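PDB 4OEV: putative peptide ABC-transport system periplasmic peptide-binding protein from Campylobacter jejuni, which binds nickel(II) outside the cytoplasm, here together with an oxalate ion, and probably delivers it to an ABC-type importer. Local coordinates for residues 334-339 and 375-380; 240-245 and 379-384; 247-252 and 413-418. All coordinates share one frame; numbering follows the deposited sequence.

Contact 1 of 3, residues 334-339 and 375-380; sequences EIWAMS and SKVDSF. With OXL (oxalate ion), chain D.
V377 packs its CG1 methyl onto the indole of W336 where strand 329-338 meets the start of strand 379-384. The strands run the same way and are joined by a single beta bridge between W336 and F380. The bump is CG1 of V377, seated over one face of the indole in a CH-pi contact, 3.5 Å from the five-membered ring centroid and 9° off the normal. CG1 lies anti to the V377 carbonyl carbon (chi1 -62°), which directs the methyl onto the tryptophan. The indole is held in its rotation by its own strand: NE1 donates to OE2 of E334, which lies in the ring plane at 2.8 Å.

Backbone and polar groups close the rest of the seam. W336 N donates to S379 O (3.0 Å), while S379 OG donates to E334 O at 2.8 Å and rests against CA and CG1 of I335. At the outer end, D378 OD2 uses its anti lone pair to accept from E334 N (2.7 Å). E334 OE2 lies 4.3 Å from D378 OD2, but W336 NE1, E334 N and a water bridging E334 OE2 and D378 N probably offset the repulsion.

At the inner end both strands reach the oxalate pocket. M338, extended beyond CG, brings CE to the edge of the F380 ring, 4.0 Å from CZ, and to 3.6 Å from oxalate O3.

Contact 2 of 3, residues 240-245 and 379-384; sequences DYRALM and SFLIGW. With OXL (oxalate ion), chain D.
Y241 to M245 pair with F380 to W384 as two antiparallel strands, a fully buried contact in the sheet that lines one side of the oxalate pocket. Three hydrogen-bonded pairs, Y241 with W384, A243 with I382 and M245 with F380, alternate with the non-hydrogen-bonded pairs R242 with G383 and L244 with L381. The bond from M245 N to F380 O is short and straight (2.7 Å, 172°), whereas in the Y241-W384 pair the bond from W384 N to Y241 O is weak.

On the face carrying Y241, A243 and M245, W384 O lies 3.3 Å above the tyrosine ring, offset toward its rim, and Y241 OH approaches the edge of the indole. M245 is bent at chi2 and chi3; its CG packs 3.8 Å from I382 CD1 as its CE curls back to F380 CB. I382 CG2 meets A243 CB between these two clusters.

In this member of the solute-binding protein 5 family, strand 379-384 lines the oxalate pocket with F380, I382, G383 and W384. G383 N makes a weak hydrogen bond to oxalate O1, and the W384 ring lays a face against oxalate O4, 3.3 Å from CZ3.

On the other face, R242 turns at chi2 (-76°) so that its guanidinium forms an end-on salt bridge with D240, NH1 to OD1 and NH2 to OD2. NH1 passes 3.3 Å from G383 CA, where the glycine has no side chain to obstruct it. D240 OD1 also bonds ND1 of H480, a nickel ligand, so D240 belongs to the second shell of the nickel, and D240 OD2 accepts from the backbone N of H481.

Contact 3 of 3, residues 247-252 and 413-418; sequences NLDNEF and FGHYHD
With CG anti to the backbone N in N247 (chi1 -172°) and anti to the carbonyl carbon in H415 (chi1 -45°), the asparagine amide meets the rim of the imidazole, where N247 OD1 lies 3.4 Å from H415 CD2, near the ring plane. N247 begins a type I beta turn that ends at N250, and its OD1 also accepts from D249 N at 2.8 Å, an Asx turn within the same loop. That bond holds the amide against the histidine, while N247 ND2 is taken up by V377 O.

The two loops, one following strand 241-246 and the other preceding helix 419-429, are joined by a nearly straight backbone bond from L248 N to G414 O (2.8 Å, 172°). Beyond G414, H415 takes up a left-handed backbone conformation and its ring folds back beneath F413 O, which sits 3.2 Å above one face, offset toward the rim.

The D249 side chain crosses the same imidazole at about a right angle, yet its carboxylate and the ring lie in nearly parallel planes; OD2 is 3.7 Å from H415 CD2. H415 ND1 is hydrogen-bonded to D403 and NE2 to the backbone O of S375, so both nitrogens face oxygens. With D249 nearby, this surrounding could stabilise a protonated ring.

On the other side of the backbone bond, L248 fits its side chain against Y416, whose hydroxyl is bonded to N451 O. The leucine methyl CD2 meets the tyrosine near its ring plane, at the edge, 4.0 Å from CD1.

How the contacts relate
Contacts 1 and 2, centres about 10 Å apart, share S379 and F380, and along the chain both end on strand 379-384. That strand is flanked by strand 329-338 at its start and by strand 241-246 along its length, and both contacts reach the oxalate. L381 N bonds W336 O between them. Contact 3 lies about 13 Å from contact 1 and 14 Å from contact 2, in the loops after strand 241-246 and before helix 419-429; D378 O and S375 O link it to contact 1, and M245 SD packs on F413. Contact 1 is nested within the loop closed by contact 3, whereas contacts 2 and 3 interleave, so segments far apart in sequence join beside the strands reaching the oxalate.

Contact 1 of 3, residues 334-339 and 375-380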
loop_
_atom_site.group_PDB
_atom_site.type_symbol
_atom_site.label_atom_id
_atom_site.label_comp_id
_atom_site.label_asym_id
_atom_site.label_seq_id
_atom_site.Cartn_x
_atom_site.Cartn_y
_atom_site.Cartn_z
ATOM N N GLU A 334 -23.524 -0.070 -9.008
ATOM C CA GLU A 334 -23.332 -0.274 -7.570
ATOM C C GLU A 334 -22.044 0.339 -7.084
ATOM O O GLU A 334 -21.061 0.393 -7.825
ATOM C CB GLU A 334 -23.350 -1.747 -7.226
ATOM C CG GLU A 334 -24.660 -2.396 -7.548
ATOM C CD GLU A 334 -24.618 -3.890 -7.392
ATOM O OE1 GLU A 334 -25.719 -4.463 -7.295
ATOM O OE2 GLU A 334 -23.489 -4.479 -7.394
ATOM N N ILE A 335 -22.053 0.823 -5.844
ATOM C CA ILE A 335 -20.826 1.317 -5.209
ATOM C C ILE A 335 -20.523 0.417 -4.013
ATOM O O ILE A 335 -21.318 0.371 -3.074
ATOM C CB ILE A 335 -20.989 2.773 -4.731
ATOM C CG1 ILE A 335 -21.366 3.694 -5.895
ATOM C CG2 ILE A 335 -19.738 3.256 -4.057
ATOM C CD1 ILE A 335 -21.991 5.029 -5.406
ATOM N N TRP A 336 -19.403 -0.305 -4.036
ATOM C CA TRP A 336 -19.104 -1.249 -2.971
ATOM C C TRP A 336 -18.080 -0.686 -1.974
ATOM O O TRP A 336 -17.105 -0.035 -2.375
ATOM C CB TRP A 336 -18.582 -2.563 -3.569
ATOM C CG TRP A 336 -19.678 -3.420 -4.197
ATOM C CD1 TRP A 336 -20.482 -3.097 -5.275
ATOM C CD2 TRP A 336 -20.073 -4.731 -3.788
ATOM N NE1 TRP A 336 -21.356 -4.130 -5.544
ATOM C CE2 TRP A 336 -21.124 -5.143 -4.648
ATOM C CE3 TRP A 336 -19.653 -5.594 -2.764
ATOM C CZ2 TRP A 336 -21.744 -6.383 -4.523
ATOM C CZ3 TRP A 336 -20.286 -6.834 -2.635
ATOM C CH2 TRP A 336 -21.312 -7.210 -3.518
ATOM N N ALA A 337 -18.299 -0.922 -0.678
ATOM C CA ALA A 337 -17.366 -0.438 0.347
ATOM C C ALA A 337 -17.090 -1.545 1.329
ATOM O O ALA A 337 -17.975 -2.361 1.616
ATOM C CB ALA A 337 -17.935 0.821 1.114
ATOM N N MET A 338 -15.855 -1.568 1.845
ATOM C CA MET A 338 -15.523 -2.429 2.970
ATOM C C MET A 338 -16.358 -2.046 4.194
ATOM O O MET A 338 -16.170 -0.950 4.715
ATOM C CB MET A 338 -14.038 -2.293 3.313
ATOM C CG MET A 338 -13.069 -2.659 2.173
ATOM S SD MET A 338 -11.436 -2.311 2.780
ATOM C CE MET A 338 -10.362 -2.854 1.428
ATOM N N SER A 339 -17.250 -2.928 4.656
ATOM C CA SER A 339 -18.192 -2.587 5.731
ATOM C C SER A 339 -17.517 -2.430 7.087
ATOM O O SER A 339 -18.092 -1.814 7.982
ATOM C CB SER A 339 -19.325 -3.617 5.812
ATOM O OG SER A 339 -18.823 -4.912 6.069
ATOM N N SER A 375 -12.482 -6.736 -7.977
ATOM C CA SER A 375 -12.328 -6.470 -9.396
ATOM C C SER A 375 -13.602 -6.881 -10.147
ATOM O O SER A 375 -13.634 -6.790 -11.377
ATOM C CB SER A 375 -11.109 -7.232 -9.995
ATOM O OG SER A 375 -11.399 -8.615 -10.098
ATOM N N LYS A 376 -14.612 -7.394 -9.439
ATOM C CA LYS A 376 -15.832 -7.857 -10.105
ATOM C C LYS A 376 -17.076 -7.008 -9.752
ATOM O O LYS A 376 -18.197 -7.455 -9.992
ATOM C CB LYS A 376 -16.142 -9.312 -9.768
ATOM C CG LYS A 376 -15.041 -10.305 -10.100
ATOM C CD LYS A 376 -15.038 -10.678 -11.558
ATOM C CE LYS A 376 -14.031 -11.822 -11.835
ATOM N NZ LYS A 376 -14.514 -13.178 -11.379
ATOM N N VAL A 377 -16.851 -5.814 -9.185
ATOM C CA VAL A 377 -17.957 -4.902 -8.816
ATOM C C VAL A 377 -17.932 -3.664 -9.686
ATOM O O VAL A 377 -16.888 -3.308 -10.223
ATOM C CB VAL A 377 -17.864 -4.484 -7.325
ATOM C CG1 VAL A 377 -17.994 -5.718 -6.446
ATOM C CG2 VAL A 377 -16.562 -3.778 -7.057
ATOM N N ASP A 378 -19.088 -2.987 -9.853
ATOM C CA ASP A 378 -19.142 -1.848 -10.754
ATOM C C ASP A 378 -18.207 -0.746 -10.355
ATOM O O ASP A 378 -17.626 -0.057 -11.198
ATOM C CB ASP A 378 -20.579 -1.209 -10.836
ATOM C CG ASP A 378 -21.680 -2.196 -11.277
ATOM O OD1 ASP A 378 -21.399 -3.127 -12.088
ATOM O OD2 ASP A 378 -22.851 -2.029 -10.813
ATOM N N SER A 379 -18.135 -0.499 -9.048
ATOM C CA SER A 379 -17.206 0.475 -8.528
ATOM C C SER A 379 -16.919 0.133 -7.064
ATOM O O SER A 379 -17.679 -0.630 -6.417
ATOM C CB SER A 379 -17.748 1.897 -8.688
ATOM O OG SER A 379 -18.907 2.138 -7.891
ATOM N N PHE A 380 -15.828 0.664 -6.560
ATOM C CA PHE A 380 -15.270 0.205 -5.286
ATOM C C PHE A 380 -14.562 1.366 -4.595
ATOM O O PHE A 380 -13.816 2.094 -5.251
ATOM C CB PHE A 380 -14.271 -0.978 -5.546
ATOM C CG PHE A 380 -13.651 -1.545 -4.299
ATOM C CD1 PHE A 380 -14.388 -2.364 -3.454
ATOM C CD2 PHE A 380 -12.318 -1.268 -3.988
ATOM C CE1 PHE A 380 -13.800 -2.899 -2.303
ATOM C CE2 PHE A 380 -11.719 -1.810 -2.831
ATOM C CZ PHE A 380 -12.466 -2.599 -1.986
HETATM C C1 OXL D . -7.747 -1.103 -0.885
HETATM C C2 OXL D . -6.841 -1.990 -1.732
HETATM O O1 OXL D . -8.773 -0.451 -1.356
HETATM O O2 OXL D . -7.370 -2.533 -2.719
HETATM O O3 OXL D . -7.473 -1.068 0.332
HETATM O O4 OXL D . -5.645 -2.299 -1.371
HETATM O O HOH W 1 -21.483 -4.892 -9.031
#

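Contact 2 of 3, residues 240-245 and 379-384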
loop_
_atom_site.group_PDB
_atom_site.type_symbol
_atom_site.label_atom_id
_atom_site.label_comp_id
_atom_site.label_asym_id
_atom_site.label_seq_id
_atom_site.Cartn_x
_atom_site.Cartn_y
_atom_site.Cartn_z
ATOM N N ASP A 240 -1.182 7.692 1.633
ATOM C CA ASP A 240 -2.357 6.874 1.386
ATOM C C ASP A 240 -3.553 7.708 0.917
ATOM O O ASP A 240 -3.943 8.642 1.614
ATOM C CB ASP A 240 -2.720 6.136 2.670
ATOM C CG ASP A 240 -3.746 5.058 2.441
ATOM O OD1 ASP A 240 -4.017 4.710 1.272
ATOM O OD2 ASP A 240 -4.246 4.515 3.428
ATOM N N TYR A 241 -4.142 7.382 -0.229
ATOM C CA TYR A 241 -5.378 8.113 -0.668
ATOM C C TYR A 241 -6.602 7.189 -0.803
ATOM O O TYR A 241 -6.466 5.973 -0.953
ATOM C CB TYR A 241 -5.132 8.852 -1.999
ATOM C CG TYR A 241 -4.815 7.907 -3.158
ATOM C CD1 TYR A 241 -5.843 7.246 -3.841
ATOM C CD2 TYR A 241 -3.507 7.703 -3.579
ATOM C CE1 TYR A 241 -5.550 6.355 -4.894
ATOM C CE2 TYR A 241 -3.212 6.832 -4.649
ATOM C CZ TYR A 241 -4.234 6.157 -5.267
ATOM O OH TYR A 241 -3.966 5.291 -6.296
ATOM N N ARG A 242 -7.810 7.767 -0.733
ATOM C CA ARG A 242 -9.045 7.049 -0.996
ATOM C C ARG A 242 -9.628 7.584 -2.297
ATOM O O ARG A 242 -9.455 8.741 -2.602
ATOM C CB ARG A 242 -10.117 7.214 0.121
ATOM C CG ARG A 242 -9.675 6.579 1.446
ATOM C CD ARG A 242 -9.784 5.074 1.428
ATOM N NE ARG A 242 -9.037 4.499 2.532
ATOM C CZ ARG A 242 -7.733 4.249 2.513
ATOM N NH1 ARG A 242 -6.984 4.526 1.445
ATOM N NH2 ARG A 242 -7.159 3.733 3.582
ATOM N N ALA A 243 -10.297 6.714 -3.035
ATOM C CA ALA A 243 -10.867 7.050 -4.353
ATOM C C ALA A 243 -12.004 6.121 -4.670
ATOM O O ALA A 243 -12.071 5.032 -4.086
ATOM C CB ALA A 243 -9.729 6.956 -5.477
ATOM N N LEU A 244 -12.902 6.538 -5.597
ATOM C CA LEU A 244 -13.841 5.615 -6.212
ATOM C C LEU A 244 -13.139 4.961 -7.406
ATOM O O LEU A 244 -12.741 5.668 -8.334
ATOM C CB LEU A 244 -15.127 6.315 -6.717
ATOM C CG LEU A 244 -16.140 5.341 -7.283
ATOM C CD1 LEU A 244 -16.593 4.502 -6.116
ATOM C CD2 LEU A 244 -17.372 6.156 -7.947
ATOM N N MET A 245 -13.010 3.634 -7.375
ATOM C CA MET A 245 -12.445 2.849 -8.509
ATOM C C MET A 245 -13.587 2.598 -9.491
ATOM O O MET A 245 -14.537 1.938 -9.115
ATOM C CB MET A 245 -11.898 1.506 -8.015
ATOM C CG MET A 245 -11.136 0.531 -9.060
ATOM S SD MET A 245 -11.482 -1.232 -8.720
ATOM C CE MET A 245 -13.163 -1.349 -9.347
ATOM N N SER A 379 -18.135 -0.499 -9.048
ATOM C CA SER A 379 -17.206 0.475 -8.528
ATOM C C SER A 379 -16.919 0.133 -7.064
ATOM O O SER A 379 -17.679 -0.630 -6.417
ATOM C CB SER A 379 -17.748 1.897 -8.688
ATOM O OG SER A 379 -18.907 2.138 -7.891
ATOM N N PHE A 380 -15.828 0.664 -6.560
ATOM C CA PHE A 380 -15.270 0.205 -5.286
ATOM C C PHE A 380 -14.562 1.366 -4.595
ATOM O O PHE A 380 -13.816 2.094 -5.251
ATOM C CB PHE A 380 -14.271 -0.978 -5.546
ATOM C CG PHE A 380 -13.651 -1.545 -4.299
ATOM C CD1 PHE A 380 -14.388 -2.364 -3.454
ATOM C CD2 PHE A 380 -12.318 -1.268 -3.988
ATOM C CE1 PHE A 380 -13.800 -2.899 -2.303
ATOM C CE2 PHE A 380 -11.719 -1.810 -2.831
ATOM C CZ PHE A 380 -12.466 -2.599 -1.986
ATOM N N LEU A 381 -14.813 1.556 -3.289
ATOM C CA LEU A 381 -14.182 2.625 -2.529
ATOM C C LEU A 381 -12.773 2.115 -2.176
ATOM O O LEU A 381 -12.617 1.451 -1.163
ATOM C CB LEU A 381 -14.981 2.954 -1.251
ATOM C CG LEU A 381 -14.909 4.431 -0.821
ATOM C CD1 LEU A 381 -13.481 4.882 -0.628
ATOM C CD2 LEU A 381 -15.541 5.319 -1.869
ATOM N N ILE A 382 -11.814 2.436 -3.033
ATOM C CA ILE A 382 -10.455 1.835 -3.080
ATOM C C ILE A 382 -9.424 2.746 -2.405
ATOM O O ILE A 382 -9.730 3.902 -2.104
ATOM C CB ILE A 382 -10.057 1.608 -4.572
ATOM C CG1 ILE A 382 -8.901 0.570 -4.726
ATOM C CG2 ILE A 382 -9.557 2.976 -5.174
ATOM C CD1 ILE A 382 -8.779 0.069 -6.162
ATOM N N GLY A 383 -8.186 2.254 -2.141
ATOM C CA GLY A 383 -7.194 3.132 -1.570
ATOM C C GLY A 383 -5.819 2.530 -2.025
ATOM O O GLY A 383 -5.778 1.328 -2.277
ATOM N N TRP A 384 -4.790 3.364 -2.193
ATOM C CA TRP A 384 -3.389 2.905 -2.486
ATOM C C TRP A 384 -2.472 3.985 -2.011
ATOM O O TRP A 384 -2.931 5.050 -1.652
ATOM C CB TRP A 384 -3.127 2.680 -3.999
ATOM C CG TRP A 384 -3.944 1.643 -4.649
ATOM C CD1 TRP A 384 -4.936 1.836 -5.601
ATOM C CD2 TRP A 384 -3.876 0.255 -4.416
ATOM N NE1 TRP A 384 -5.485 0.619 -5.948
ATOM C CE2 TRP A 384 -4.827 -0.364 -5.251
ATOM C CE3 TRP A 384 -3.052 -0.552 -3.616
ATOM C CZ2 TRP A 384 -5.000 -1.750 -5.278
ATOM C CZ3 TRP A 384 -3.244 -1.924 -3.637
ATOM C CH2 TRP A 384 -4.189 -2.501 -4.474
HETATM C C1 OXL D . -7.747 -1.103 -0.885
HETATM C C2 OXL D . -6.841 -1.990 -1.732
HETATM O O1 OXL D . -8.773 -0.451 -1.356
HETATM O O2 OXL D . -7.370 -2.533 -2.719
HETATM O O3 OXL D . -7.473 -1.068 0.332
HETATM O O4 OXL D . -5.645 -2.299 -1.371
#

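Contact 3 of 3, residues 247-252 and 413-418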
loop_
_atom_site.group_PDB
_atom_site.type_symbol
_atom_site.label_atom_id
_atom_site.label_comp_id
_atom_site.label_asym_id
_atom_site.label_seq_id
_atom_site.Cartn_x
_atom_site.Cartn_y
_atom_site.Cartn_z
ATOM N N ASN A 247 -15.049 0.431 -12.502
ATOM C CA ASN A 247 -14.804 -0.801 -13.213
ATOM C C ASN A 247 -15.058 -0.508 -14.692
ATOM O O ASN A 247 -16.174 -0.185 -15.107
ATOM C CB ASN A 247 -15.681 -1.983 -12.731
ATOM C CG ASN A 247 -15.250 -3.296 -13.388
ATOM O OD1 ASN A 247 -14.848 -3.267 -14.566
ATOM N ND2 ASN A 247 -15.337 -4.447 -12.660
ATOM N N LEU A 248 -14.024 -0.631 -15.497
ATOM C CA LEU A 248 -14.159 -0.190 -16.885
ATOM C C LEU A 248 -14.903 -1.224 -17.721
ATOM O O LEU A 248 -15.229 -0.923 -18.881
ATOM C CB LEU A 248 -12.761 0.107 -17.507
ATOM C CG LEU A 248 -12.097 1.478 -17.272
ATOM C CD1 LEU A 248 -13.058 2.551 -17.521
ATOM C CD2 LEU A 248 -11.616 1.705 -15.826
ATOM N N ASP A 249 -15.191 -2.430 -17.179
ATOM C CA ASP A 249 -16.034 -3.383 -17.888
ATOM C C ASP A 249 -17.529 -2.953 -17.842
ATOM O O ASP A 249 -18.353 -3.480 -18.594
ATOM C CB ASP A 249 -15.983 -4.806 -17.316
ATOM C CG ASP A 249 -14.604 -5.484 -17.514
ATOM O OD1 ASP A 249 -13.768 -4.894 -18.256
ATOM O OD2 ASP A 249 -14.421 -6.584 -16.914
ATOM N N ASN A 250 -17.873 -2.064 -16.923
ATOM C CA ASN A 250 -19.297 -1.660 -16.750
ATOM C C ASN A 250 -19.785 -0.856 -17.948
ATOM O O ASN A 250 -19.074 0.036 -18.405
ATOM C CB ASN A 250 -19.430 -0.853 -15.441
ATOM C CG ASN A 250 -20.859 -0.326 -15.232
ATOM O OD1 ASN A 250 -21.165 0.756 -15.705
ATOM N ND2 ASN A 250 -21.710 -1.082 -14.542
ATOM N N GLU A 251 -21.003 -1.125 -18.448
ATOM C CA GLU A 251 -21.461 -0.509 -19.712
ATOM C C GLU A 251 -21.548 1.029 -19.631
ATOM O O GLU A 251 -21.259 1.737 -20.604
ATOM C CB GLU A 251 -22.836 -1.088 -20.142
ATOM C CG GLU A 251 -23.972 -0.801 -19.144
ATOM C CD GLU A 251 -25.360 -1.168 -19.680
ATOM O OE1 GLU A 251 -25.694 -0.757 -20.822
ATOM O OE2 GLU A 251 -26.101 -1.884 -18.963
ATOM N N PHE A 252 -21.833 1.558 -18.437
ATOM C CA PHE A 252 -21.906 2.995 -18.289
ATOM C C PHE A 252 -20.562 3.577 -17.945
ATOM O O PHE A 252 -20.139 4.588 -18.535
ATOM C CB PHE A 252 -22.927 3.402 -17.178
ATOM C CG PHE A 252 -24.284 2.849 -17.401
ATOM C CD1 PHE A 252 -25.016 3.228 -18.532
ATOM C CD2 PHE A 252 -24.847 1.942 -16.499
ATOM C CE1 PHE A 252 -26.281 2.705 -18.776
ATOM C CE2 PHE A 252 -26.138 1.426 -16.713
ATOM C CZ PHE A 252 -26.846 1.789 -17.868
ATOM N N PHE A 413 -7.462 -3.392 -10.542
ATOM C CA PHE A 413 -8.674 -4.085 -10.318
ATOM C C PHE A 413 -9.863 -3.571 -11.146
ATOM O O PHE A 413 -10.848 -4.305 -11.257
ATOM C CB PHE A 413 -9.033 -4.056 -8.824
ATOM C CG PHE A 413 -8.022 -4.798 -7.933
ATOM C CD1 PHE A 413 -7.246 -5.797 -8.454
ATOM C CD2 PHE A 413 -7.960 -4.561 -6.579
ATOM C CE1 PHE A 413 -6.316 -6.495 -7.637
ATOM C CE2 PHE A 413 -7.053 -5.277 -5.773
ATOM C CZ PHE A 413 -6.258 -6.222 -6.301
ATOM N N GLY A 414 -9.753 -2.339 -11.672
ATOM C CA GLY A 414 -10.789 -1.730 -12.505
ATOM C C GLY A 414 -10.624 -2.052 -13.976
ATOM O O GLY A 414 -11.476 -1.680 -14.785
ATOM N N HIS A 415 -9.560 -2.778 -14.327
ATOM C CA HIS A 415 -9.349 -3.195 -15.720
ATOM C C HIS A 415 -9.139 -1.998 -16.592
ATOM O O HIS A 415 -9.708 -1.871 -17.687
ATOM C CB HIS A 415 -10.519 -4.038 -16.206
ATOM C CG HIS A 415 -10.912 -5.064 -15.188
ATOM N ND1 HIS A 415 -10.061 -6.088 -14.802
ATOM C CD2 HIS A 415 -12.018 -5.172 -14.414
ATOM C CE1 HIS A 415 -10.642 -6.788 -13.839
ATOM N NE2 HIS A 415 -11.834 -6.248 -13.589
ATOM N N TYR A 416 -8.323 -1.106 -16.081
ATOM C CA TYR A 416 -8.033 0.167 -16.774
ATOM C C TYR A 416 -6.961 -0.034 -17.832
ATOM O O TYR A 416 -5.925 -0.566 -17.499
ATOM C CB TYR A 416 -7.548 1.166 -15.757
ATOM C CG TYR A 416 -7.157 2.535 -16.298
ATOM C CD1 TYR A 416 -8.118 3.395 -16.846
ATOM C CD2 TYR A 416 -5.864 2.991 -16.189
ATOM C CE1 TYR A 416 -7.761 4.671 -17.309
ATOM C CE2 TYR A 416 -5.500 4.253 -16.622
ATOM C CZ TYR A 416 -6.452 5.098 -17.185
ATOM O OH TYR A 416 -6.021 6.381 -17.616
ATOM N N HIS A 417 -7.197 0.364 -19.084
ATOM C CA HIS A 417 -6.169 0.219 -20.158
ATOM C C HIS A 417 -5.989 1.548 -20.858
ATOM O O HIS A 417 -6.884 1.988 -21.587
ATOM C CB HIS A 417 -6.597 -0.846 -21.164
ATOM C CG HIS A 417 -6.646 -2.229 -20.596
ATOM N ND1 HIS A 417 -5.867 -3.268 -21.084
ATOM C CD2 HIS A 417 -7.372 -2.748 -19.580
ATOM C CE1 HIS A 417 -6.122 -4.362 -20.388
ATOM N NE2 HIS A 417 -7.026 -4.071 -19.462
ATOM N N ASP A 418 -4.871 2.225 -20.638
ATOM C CA ASP A 418 -4.589 3.517 -21.310
ATOM C C ASP A 418 -3.196 3.521 -21.876
ATOM O O ASP A 418 -2.225 3.256 -21.134
ATOM C CB ASP A 418 -4.717 4.684 -20.350
ATOM C CG ASP A 418 -4.564 6.021 -21.025
ATOM O OD1 ASP A 418 -3.437 6.577 -21.110
ATOM O OD2 ASP A 418 -5.602 6.541 -21.506
#